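Local coordinates for protein carbohydrate binding family 6 (Clostridium thermocellum, PDB 5A8C) that probably hydrolyses terminal alpha-L-arabinofuranosyl linkages in arabinose-containing polysaccharides, as a family 43 glycoside hydrolase built on a five-bladed beta-propeller, at residues V152-P163 against M175-R186; S95-P104 against Y116-G125. One frame throughout, in Å; residues are numbered along the deposited sequence.

Contact 1: residues V152-P163 against M175-R186; sequences VQPAQNMWLFDP and MYFGGNGQNNIR
R186 and N184 reach from one blade of the five-bladed beta-propeller into the loop 152-163 and hold it largely through its backbone carbonyls. The guanidinium of R186 approaches V152 O side-on: NE, at 2.9 Å from V152 O, lies on a lone pair, while NH2 comes to the same oxygen nearly end-on to the carbonyl and adds a weak bond to P154 O. NH1 turns back to N183 O and I185 O of its own segment, so bonds along more than one edge, near its plane, hold the guanidinium against rotation. N184 ND2 gives a straight bond (168°) to Q156 O, and N180 ND2 makes a more bent one to N157 O. Backbone bonds from W159 N to G179 O and from G178 N to F161 O carry the contact onto the end of strand 173-178.

Face and edge packing accompanies these bonds. M158 CE, carried there by a bend at chi3, sits over the centre of one guanidinium face of R186. V152 CG2 meets the edge of the F177 ring. The amide of N180 stacks on W159, their planes 13° apart, with N180 CB 3.4 Å from the centroid of the six-membered ring.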
loop_
_atom_site.group_PDB
_atom_site.type_symbol
_atom_site.label_atom_id
_atom_site.label_comp_id
_atom_site.label_asym_id
_atom_site.label_seq_id
_atom_site.Cartn_x
_atom_site.Cartn_y
_atom_site.Cartn_z
ATOM N N VAL A 152 -4.652 -20.117 2.565
ATOM C CA VAL A 152 -5.429 -18.970 3.019
ATOM C C VAL A 152 -6.399 -19.339 4.120
ATOM O O VAL A 152 -6.315 -18.859 5.266
ATOM C CB VAL A 152 -6.139 -18.265 1.869
ATOM C CG1 VAL A 152 -7.052 -17.182 2.370
ATOM C CG2 VAL A 152 -5.099 -17.667 0.932
ATOM N N GLN A 153 -7.287 -20.264 3.797
ATOM C CA GLN A 153 -8.265 -20.746 4.772
ATOM C C GLN A 153 -7.611 -21.837 5.589
ATOM O O GLN A 153 -6.728 -22.488 5.077
ATOM C CB GLN A 153 -9.535 -21.275 4.062
ATOM C CG GLN A 153 -10.227 -20.174 3.288
ATOM C CD GLN A 153 -11.621 -20.523 2.855
ATOM O OE1 GLN A 153 -12.558 -20.521 3.668
ATOM N NE2 GLN A 153 -11.781 -20.811 1.567
ATOM N N PRO A 154 -8.064 -22.097 6.832
ATOM C CA PRO A 154 -9.147 -21.377 7.534
ATOM C C PRO A 154 -8.773 -19.981 7.940
ATOM O O PRO A 154 -7.619 -19.685 8.273
ATOM C CB PRO A 154 -9.423 -22.218 8.787
ATOM C CG PRO A 154 -8.251 -23.112 8.922
ATOM C CD PRO A 154 -7.584 -23.255 7.600
ATOM N N ALA A 155 -9.741 -19.088 7.847
ATOM C CA ALA A 155 -9.517 -17.772 8.278
ATOM C C ALA A 155 -10.902 -17.323 8.823
ATOM O O ALA A 155 -11.947 -17.645 8.287
ATOM C CB ALA A 155 -8.990 -16.944 7.126
ATOM N N GLN A 156 -10.971 -16.684 9.950
ATOM C CA GLN A 156 -12.304 -16.312 10.321
ATOM C C GLN A 156 -12.168 -14.852 10.242
ATOM O O GLN A 156 -11.252 -14.423 10.705
ATOM C CB GLN A 156 -12.592 -16.778 11.741
ATOM C CG GLN A 156 -12.294 -18.182 11.980
ATOM C CD GLN A 156 -13.404 -19.136 11.577
ATOM O OE1 GLN A 156 -14.357 -18.762 10.911
ATOM N NE2 GLN A 156 -13.302 -20.377 12.024
ATOM N N ASN A 157 -13.134 -14.225 9.618
ATOM C CA ASN A 157 -13.280 -12.774 9.503
ATOM C C ASN A 157 -12.205 -12.059 8.719
ATOM O O ASN A 157 -12.079 -10.879 8.795
ATOM C CB ASN A 157 -13.264 -12.274 10.930
ATOM C CG ASN A 157 -14.431 -12.869 11.722
ATOM O OD1 ASN A 157 -15.516 -12.934 11.189
ATOM N ND2 ASN A 157 -14.234 -13.209 12.934
ATOM N N MET A 158 -11.434 -12.833 7.969
ATOM C CA MET A 158 -10.358 -12.164 7.187
ATOM C C MET A 158 -10.880 -11.315 6.039
ATOM O O MET A 158 -11.840 -11.625 5.400
ATOM C CB MET A 158 -9.312 -13.153 6.611
ATOM C CG MET A 158 -8.039 -12.614 5.782
ATOM S SD MET A 158 -7.356 -14.000 4.866
ATOM C CE MET A 158 -6.443 -14.012 6.209
ATOM N N TRP A 159 -10.121 -10.246 5.798
ATOM C CA TRP A 159 -10.309 -9.417 4.624
ATOM C C TRP A 159 -9.177 -9.789 3.676
ATOM O O TRP A 159 -8.034 -9.530 3.946
ATOM C CB TRP A 159 -10.333 -7.924 4.925
ATOM C CG TRP A 159 -11.433 -7.495 5.822
ATOM C CD1 TRP A 159 -12.700 -7.987 5.883
ATOM C CD2 TRP A 159 -11.375 -6.411 6.782
ATOM N NE1 TRP A 159 -13.419 -7.324 6.854
ATOM C CE2 TRP A 159 -12.643 -6.329 7.400
ATOM C CE3 TRP A 159 -10.354 -5.533 7.211
ATOM C CZ2 TRP A 159 -12.926 -5.411 8.414
ATOM C CZ3 TRP A 159 -10.651 -4.647 8.213
ATOM C CH2 TRP A 159 -11.929 -4.572 8.804
ATOM N N LEU A 160 -9.548 -10.431 2.565
ATOM C CA LEU A 160 -8.537 -10.927 1.645
ATOM C C LEU A 160 -8.176 -9.783 0.670
ATOM O O LEU A 160 -8.695 -9.696 -0.443
ATOM C CB LEU A 160 -8.991 -12.205 0.991
ATOM C CG LEU A 160 -7.878 -13.009 0.347
ATOM C CD1 LEU A 160 -7.049 -13.634 1.408
ATOM C CD2 LEU A 160 -8.526 -14.202 -0.344
ATOM N N PHE A 161 -7.303 -8.897 1.133
ATOM C CA PHE A 161 -7.032 -7.681 0.410
ATOM C C PHE A 161 -5.681 -7.101 0.797
ATOM O O PHE A 161 -4.898 -7.680 1.571
ATOM C CB PHE A 161 -8.218 -6.697 0.505
ATOM C CG PHE A 161 -8.484 -6.042 1.828
ATOM C CD1 PHE A 161 -7.638 -6.094 2.946
ATOM C CD2 PHE A 161 -9.623 -5.253 1.930
ATOM C CE1 PHE A 161 -7.916 -5.415 4.094
ATOM C CE2 PHE A 161 -9.899 -4.552 3.099
ATOM C CZ PHE A 161 -9.024 -4.604 4.169
ATOM N N ASP A 162 -5.425 -5.883 0.275
ATOM C CA ASP A 162 -4.311 -5.039 0.697
ATOM C C ASP A 162 -2.931 -5.712 0.499
ATOM O O ASP A 162 -2.144 -5.833 1.437
ATOM C CB ASP A 162 -4.478 -4.500 2.116
ATOM C CG ASP A 162 -5.497 -3.370 2.264
ATOM O OD1 ASP A 162 -6.282 -3.123 1.333
ATOM O OD2 ASP A 162 -5.453 -2.782 3.372
ATOM N N PRO A 163 -2.624 -6.106 -0.726
ATOM C CA PRO A 163 -1.347 -6.746 -0.972
ATOM C C PRO A 163 -0.177 -5.852 -0.704
ATOM O O PRO A 163 -0.193 -4.650 -0.982
ATOM C CB PRO A 163 -1.392 -7.093 -2.457
ATOM C CG PRO A 163 -2.330 -6.051 -3.038
ATOM C CD PRO A 163 -3.369 -5.881 -1.986
ATOM N N MET A 175 4.202 -12.060 -1.508
ATOM C CA MET A 175 3.031 -11.199 -1.326
ATOM C C MET A 175 2.495 -11.385 0.081
ATOM O O MET A 175 2.063 -12.497 0.405
ATOM C CB MET A 175 1.956 -11.462 -2.331
ATOM C CG MET A 175 0.730 -10.575 -2.114
ATOM S SD MET A 175 -0.782 -11.022 -2.972
ATOM C CE MET A 175 -0.233 -10.484 -4.532
ATOM N N TYR A 176 2.477 -10.314 0.846
ATOM C CA TYR A 176 1.829 -10.259 2.158
ATOM C C TYR A 176 0.434 -9.684 1.968
ATOM O O TYR A 176 0.257 -8.781 1.140
ATOM C CB TYR A 176 2.647 -9.349 3.117
ATOM C CG TYR A 176 4.076 -9.794 3.308
ATOM C CD1 TYR A 176 5.059 -9.579 2.347
ATOM C CD2 TYR A 176 4.472 -10.499 4.467
ATOM C CE1 TYR A 176 6.358 -10.021 2.506
ATOM C CE2 TYR A 176 5.778 -10.915 4.629
ATOM C CZ TYR A 176 6.731 -10.701 3.651
ATOM O OH TYR A 176 8.031 -11.080 3.755
ATOM N N PHE A 177 -0.568 -10.181 2.686
ATOM C CA PHE A 177 -1.931 -9.706 2.470
ATOM C C PHE A 177 -2.776 -10.103 3.687
ATOM O O PHE A 177 -2.304 -10.812 4.580
ATOM C CB PHE A 177 -2.520 -10.260 1.150
ATOM C CG PHE A 177 -2.577 -11.768 1.090
ATOM C CD1 PHE A 177 -1.461 -12.502 0.702
ATOM C CD2 PHE A 177 -3.750 -12.442 1.329
ATOM C CE1 PHE A 177 -1.526 -13.902 0.597
ATOM C CE2 PHE A 177 -3.840 -13.821 1.212
ATOM C CZ PHE A 177 -2.724 -14.535 0.823
ATOM N N GLY A 178 -4.008 -9.645 3.678
ATOM C CA GLY A 178 -4.927 -9.977 4.752
ATOM C C GLY A 178 -5.501 -8.753 5.427
ATOM O O GLY A 178 -5.256 -7.602 5.048
ATOM N N GLY A 179 -6.263 -8.986 6.489
ATOM C CA GLY A 179 -6.909 -7.927 7.184
ATOM C C GLY A 179 -7.805 -8.446 8.296
ATOM O O GLY A 179 -8.226 -9.590 8.280
ATOM N N ASN A 180 -8.060 -7.587 9.266
ATOM C CA ASN A 180 -9.060 -7.762 10.305
ATOM C C ASN A 180 -8.689 -8.867 11.292
ATOM O O ASN A 180 -9.474 -9.770 11.566
ATOM C CB ASN A 180 -10.450 -8.014 9.743
ATOM C CG ASN A 180 -11.514 -7.888 10.774
ATOM O OD1 ASN A 180 -11.404 -7.120 11.718
ATOM N ND2 ASN A 180 -12.575 -8.642 10.607
ATOM N N GLY A 181 -7.505 -8.793 11.872
ATOM C CA GLY A 181 -7.157 -9.652 13.027
ATOM C C GLY A 181 -5.706 -9.932 13.111
ATOM O O GLY A 181 -5.011 -10.106 12.122
ATOM N N GLN A 182 -5.244 -10.087 14.370
ATOM C CA GLN A 182 -3.870 -10.398 14.670
ATOM C C GLN A 182 -3.296 -11.515 13.836
ATOM O O GLN A 182 -2.136 -11.456 13.422
ATOM C CB GLN A 182 -3.727 -10.731 16.154
ATOM C CG GLN A 182 -2.362 -11.196 16.559
ATOM C CD GLN A 182 -2.362 -11.730 17.957
ATOM O OE1 GLN A 182 -2.486 -10.989 18.912
ATOM N NE2 GLN A 182 -2.223 -13.043 18.104
ATOM N N ASN A 183 -4.057 -12.591 13.647
ATOM C CA ASN A 183 -3.587 -13.792 12.954
ATOM C C ASN A 183 -4.141 -13.908 11.537
ATOM O O ASN A 183 -4.091 -14.991 10.953
ATOM C CB ASN A 183 -3.975 -15.042 13.798
ATOM C CG ASN A 183 -3.470 -14.945 15.181
ATOM O OD1 ASN A 183 -2.317 -14.560 15.426
ATOM N ND2 ASN A 183 -4.342 -15.115 16.130
ATOM N N ASN A 184 -4.656 -12.805 11.001
ATOM C CA ASN A 184 -5.226 -12.760 9.670
ATOM C C ASN A 184 -4.276 -12.149 8.640
ATOM O O ASN A 184 -4.730 -11.599 7.637
ATOM C CB ASN A 184 -6.598 -12.052 9.679
ATOM C CG ASN A 184 -7.712 -13.008 10.075
ATOM O OD1 ASN A 184 -7.577 -14.214 10.013
ATOM N ND2 ASN A 184 -8.858 -12.480 10.437
ATOM N N ILE A 185 -2.982 -12.305 8.858
ATOM C CA ILE A 185 -1.977 -11.994 7.851
ATOM C C ILE A 185 -1.607 -13.293 7.151
ATOM O O ILE A 185 -1.469 -14.367 7.769
ATOM C CB ILE A 185 -0.693 -11.424 8.496
ATOM C CG1 ILE A 185 -0.968 -10.256 9.416
ATOM C CG2 ILE A 185 0.317 -11.069 7.410
ATOM C CD1 ILE A 185 0.139 -9.944 10.374
ATOM N N ARG A 186 -1.443 -13.212 5.843
ATOM C CA ARG A 186 -0.928 -14.312 5.042
ATOM C C ARG A 186 0.236 -13.818 4.202
ATOM O O ARG A 186 0.312 -12.639 3.849
ATOM C CB ARG A 186 -2.013 -14.882 4.135
ATOM C CG ARG A 186 -3.201 -15.478 4.869
ATOM C CD ARG A 186 -2.886 -16.759 5.621
ATOM N NE ARG A 186 -4.047 -17.319 6.311
ATOM C CZ ARG A 186 -4.482 -16.947 7.506
ATOM N NH1 ARG A 186 -3.864 -16.011 8.192
ATOM N NH2 ARG A 186 -5.539 -17.541 8.042
HETATM O O HOH W 1 -8.835 -16.085 11.525
HETATM O O HOH W 2 -2.768 -6.437 4.225
#

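Contact 2: residues S95-P104 against Y116-G125; sequences SRWASVSWAP and YYGNGGNGIG
The indole of W102 carries G120 CA over one face, a CH-pi contact in which the carbon stands 3.4 Å from the centroid of the W102 six-membered ring and almost on its normal. W97 and Y117 point at each other with nearly parallel planes (22°), displaced until little of one ring lies over the other; W97 CZ2 lies 3.5 Å from Y117 OH. A98 CB covers part of one face of W97 and also meets the edge of Y117, whose own face takes G125 CA. N122 O lies at the edge of W97, near its plane.

The polar centre is N119. With CG anti to the backbone N (chi1 -176°), its amide is directed at the loop, nearly perpendicular to the W97 ring. OD1 accepts two backbone protons: S99 N at 2.9 Å from N119 OD1, from above the carbonyl plane, and V100 N almost end-on. ND2 binds N122 O across the type I' turn 119-122 and a water shared with W97 O, so both ends of the amide are engaged.

W102 and G118 form an antiparallel hydrogen-bonded pair, with W102 N 2.8 Å from G118 O. This lays the loop that follows helix 91-94 against the end of strand 112-118; Y117 OH and W97 NE1 both bond to D138, and the loop then leads into strand 104-109, where P104 packs on strands 48-56 and 70-76.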
loop_
_atom_site.group_PDB
_atom_site.type_symbol
_atom_site.label_atom_id
_atom_site.label_comp_id
_atom_site.label_asym_id
_atom_site.label_seq_id
_atom_site.Cartn_x
_atom_site.Cartn_y
_atom_site.Cartn_z
ATOM N N SER A 95 -9.152 -5.611 -16.549
ATOM C CA SER A 95 -9.175 -6.970 -16.109
ATOM C C SER A 95 -10.423 -7.635 -16.627
ATOM O O SER A 95 -11.427 -6.971 -16.918
ATOM C CB SER A 95 -9.144 -7.100 -14.607
ATOM O OG SER A 95 -10.401 -6.914 -14.039
ATOM N N ARG A 96 -10.397 -8.960 -16.673
ATOM C CA ARG A 96 -11.529 -9.754 -17.120
ATOM C C ARG A 96 -12.429 -10.195 -15.996
ATOM O O ARG A 96 -13.512 -10.699 -16.272
ATOM C CB ARG A 96 -11.038 -10.950 -17.899
ATOM C CG ARG A 96 -10.445 -10.562 -19.235
ATOM C CD ARG A 96 -10.011 -11.776 -20.008
ATOM N NE ARG A 96 -8.706 -12.250 -19.566
ATOM C CZ ARG A 96 -8.314 -13.528 -19.601
ATOM N NH1 ARG A 96 -9.155 -14.472 -19.940
ATOM N NH2 ARG A 96 -7.061 -13.831 -19.361
ATOM N N TRP A 97 -12.039 -9.959 -14.749
ATOM C CA TRP A 97 -12.753 -10.547 -13.627
ATOM C C TRP A 97 -13.049 -9.584 -12.475
ATOM O O TRP A 97 -13.895 -9.875 -11.663
ATOM C CB TRP A 97 -11.966 -11.782 -13.089
ATOM C CG TRP A 97 -10.616 -11.357 -12.539
ATOM C CD1 TRP A 97 -9.457 -11.161 -13.222
ATOM C CD2 TRP A 97 -10.332 -10.960 -11.196
ATOM N NE1 TRP A 97 -8.482 -10.643 -12.397
ATOM C CE2 TRP A 97 -8.995 -10.510 -11.150
ATOM C CE3 TRP A 97 -11.084 -10.935 -10.002
ATOM C CZ2 TRP A 97 -8.415 -10.061 -9.982
ATOM C CZ3 TRP A 97 -10.479 -10.477 -8.849
ATOM C CH2 TRP A 97 -9.161 -10.030 -8.844
ATOM N N ALA A 98 -12.314 -8.470 -12.386
ATOM C CA ALA A 98 -12.414 -7.583 -11.219
ATOM C C ALA A 98 -13.227 -6.347 -11.545
ATOM O O ALA A 98 -13.337 -5.932 -12.682
ATOM C CB ALA A 98 -11.010 -7.193 -10.749
ATOM N N SER A 99 -13.774 -5.764 -10.487
ATOM C CA SER A 99 -14.633 -4.600 -10.540
ATOM C C SER A 99 -14.018 -3.362 -9.887
ATOM O O SER A 99 -14.408 -2.228 -10.233
ATOM C CB SER A 99 -15.990 -4.921 -9.863
ATOM O OG SER A 99 -16.613 -6.000 -10.540
ATOM N N VAL A 100 -13.146 -3.544 -8.914
ATOM C CA VAL A 100 -12.578 -2.443 -8.129
ATOM C C VAL A 100 -11.078 -2.685 -7.988
ATOM O O VAL A 100 -10.613 -3.826 -8.140
ATOM C CB VAL A 100 -13.300 -2.255 -6.780
ATOM C CG1 VAL A 100 -14.782 -2.130 -6.949
ATOM C CG2 VAL A 100 -12.959 -3.370 -5.824
ATOM N N SER A 101 -10.357 -1.650 -7.571
ATOM C CA SER A 101 -8.907 -1.752 -7.463
ATOM C C SER A 101 -8.395 -1.038 -6.231
ATOM O O SER A 101 -7.936 0.078 -6.301
ATOM C CB SER A 101 -8.235 -1.213 -8.716
ATOM O OG SER A 101 -8.510 0.132 -8.960
ATOM N N TRP A 102 -8.482 -1.693 -5.064
ATOM C CA TRP A 102 -8.156 -1.064 -3.806
ATOM C C TRP A 102 -6.694 -1.272 -3.449
ATOM O O TRP A 102 -6.207 -2.423 -3.471
ATOM C CB TRP A 102 -9.020 -1.683 -2.673
ATOM C CG TRP A 102 -10.482 -1.508 -2.810
ATOM C CD1 TRP A 102 -11.182 -0.924 -3.812
ATOM C CD2 TRP A 102 -11.447 -1.935 -1.848
ATOM N NE1 TRP A 102 -12.546 -0.945 -3.528
ATOM C CE2 TRP A 102 -12.709 -1.600 -2.325
ATOM C CE3 TRP A 102 -11.342 -2.633 -0.615
ATOM C CZ2 TRP A 102 -13.880 -1.917 -1.639
ATOM C CZ3 TRP A 102 -12.509 -2.939 0.034
ATOM C CH2 TRP A 102 -13.739 -2.602 -0.458
ATOM N N ALA A 103 -6.021 -0.220 -2.991
ATOM C CA ALA A 103 -4.759 -0.300 -2.250
ATOM C C ALA A 103 -3.650 -0.985 -3.038
ATOM O O ALA A 103 -3.272 -2.128 -2.776
ATOM C CB ALA A 103 -4.948 -0.934 -0.875
ATOM N N PRO A 104 -3.119 -0.293 -4.046
ATOM C CA PRO A 104 -2.140 -0.916 -4.931
ATOM C C PRO A 104 -0.832 -1.250 -4.239
ATOM O O PRO A 104 -0.392 -0.603 -3.285
ATOM C CB PRO A 104 -1.936 0.170 -6.017
ATOM C CG PRO A 104 -2.212 1.461 -5.298
ATOM C CD PRO A 104 -3.340 1.122 -4.359
ATOM N N TYR A 116 -0.293 -4.751 -8.079
ATOM C CA TYR A 116 -1.218 -5.680 -7.406
ATOM C C TYR A 116 -2.330 -4.883 -6.775
ATOM O O TYR A 116 -2.104 -3.725 -6.368
ATOM C CB TYR A 116 -0.453 -6.515 -6.346
ATOM C CG TYR A 116 0.676 -7.265 -6.957
ATOM C CD1 TYR A 116 1.936 -6.705 -7.093
ATOM C CD2 TYR A 116 0.490 -8.581 -7.405
ATOM C CE1 TYR A 116 2.979 -7.375 -7.721
ATOM C CE2 TYR A 116 1.533 -9.264 -8.007
ATOM C CZ TYR A 116 2.756 -8.680 -8.173
ATOM O OH TYR A 116 3.790 -9.306 -8.799
ATOM N N TYR A 117 -3.525 -5.441 -6.687
ATOM C CA TYR A 117 -4.674 -4.674 -6.232
ATOM C C TYR A 117 -5.696 -5.594 -5.636
ATOM O O TYR A 117 -5.802 -6.784 -5.958
ATOM C CB TYR A 117 -5.302 -3.899 -7.423
ATOM C CG TYR A 117 -5.816 -4.779 -8.540
ATOM C CD1 TYR A 117 -4.974 -5.235 -9.548
ATOM C CD2 TYR A 117 -7.161 -5.129 -8.607
ATOM C CE1 TYR A 117 -5.452 -6.070 -10.564
ATOM C CE2 TYR A 117 -7.639 -5.942 -9.619
ATOM C CZ TYR A 117 -6.801 -6.421 -10.607
ATOM O OH TYR A 117 -7.343 -7.173 -11.615
ATOM N N GLY A 118 -6.502 -5.044 -4.707
ATOM C CA GLY A 118 -7.588 -5.825 -4.101
ATOM C C GLY A 118 -8.899 -5.549 -4.776
ATOM O O GLY A 118 -9.352 -4.388 -4.845
ATOM N N ASN A 119 -9.570 -6.594 -5.245
ATOM C CA ASN A 119 -10.935 -6.488 -5.770
ATOM C C ASN A 119 -11.962 -6.452 -4.639
ATOM O O ASN A 119 -12.846 -7.293 -4.569
ATOM C CB ASN A 119 -11.218 -7.628 -6.741
ATOM C CG ASN A 119 -12.586 -7.529 -7.410
ATOM O OD1 ASN A 119 -12.990 -6.427 -7.811
ATOM N ND2 ASN A 119 -13.242 -8.628 -7.581
ATOM N N GLY A 120 -11.804 -5.505 -3.696
ATOM C CA GLY A 120 -12.821 -5.286 -2.707
ATOM C C GLY A 120 -13.001 -6.406 -1.710
ATOM O O GLY A 120 -14.093 -6.515 -1.136
ATOM N N GLY A 121 -11.957 -7.175 -1.486
ATOM C CA GLY A 121 -12.053 -8.399 -0.659
ATOM C C GLY A 121 -12.366 -9.668 -1.436
ATOM O O GLY A 121 -12.321 -10.766 -0.875
ATOM N N ASN A 122 -12.717 -9.538 -2.711
ATOM C CA ASN A 122 -13.064 -10.631 -3.608
ATOM C C ASN A 122 -11.926 -10.940 -4.543
ATOM O O ASN A 122 -12.024 -10.771 -5.757
ATOM C CB ASN A 122 -14.311 -10.298 -4.407
ATOM C CG ASN A 122 -15.416 -9.797 -3.550
ATOM O OD1 ASN A 122 -15.919 -8.659 -3.730
ATOM N ND2 ASN A 122 -15.782 -10.590 -2.594
ATOM N N GLY A 123 -10.790 -11.370 -3.962
ATOM C CA GLY A 123 -9.609 -11.705 -4.718
ATOM C C GLY A 123 -8.623 -10.568 -4.838
ATOM O O GLY A 123 -8.976 -9.385 -4.815
ATOM N N ILE A 124 -7.339 -10.932 -5.027
ATOM C CA ILE A 124 -6.255 -9.986 -5.299
ATOM C C ILE A 124 -5.741 -10.253 -6.717
ATOM O O ILE A 124 -5.478 -11.401 -7.076
ATOM C CB ILE A 124 -5.139 -10.137 -4.262
ATOM C CG1 ILE A 124 -5.637 -9.683 -2.893
ATOM C CG2 ILE A 124 -3.884 -9.363 -4.679
ATOM C CD1 ILE A 124 -4.733 -10.024 -1.745
ATOM N N GLY A 125 -5.626 -9.169 -7.493
ATOM C CA GLY A 125 -5.138 -9.244 -8.847
ATOM C C GLY A 125 -3.738 -8.695 -9.052
ATOM O O GLY A 125 -3.142 -8.096 -8.152
HETATM O O HOH W 3 -15.451 -8.573 -9.610
#

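How the contacts relate
From the N terminus, contact 2 comes first, 95-104 meeting 116-125 across the hairpin of strands 104-109 and 112-118. It closes before contact 1 opens, where 152-163 meets 175-186 across strands 164-167 and 173-178; the two loops stand in series and neither encloses the other. In both blades the loop entering the blade folds back on the turn between its second and third strands. Their centres are 15 Å apart, yet they touch: M175 and F177 pack on I124, M175 also on Y116, and D162 on A103. D162 and W102 each approach a bound buffer molecule, which may mark a pocket, and the side chains of D162 and A103 lie about 5 Å from the calcium ion.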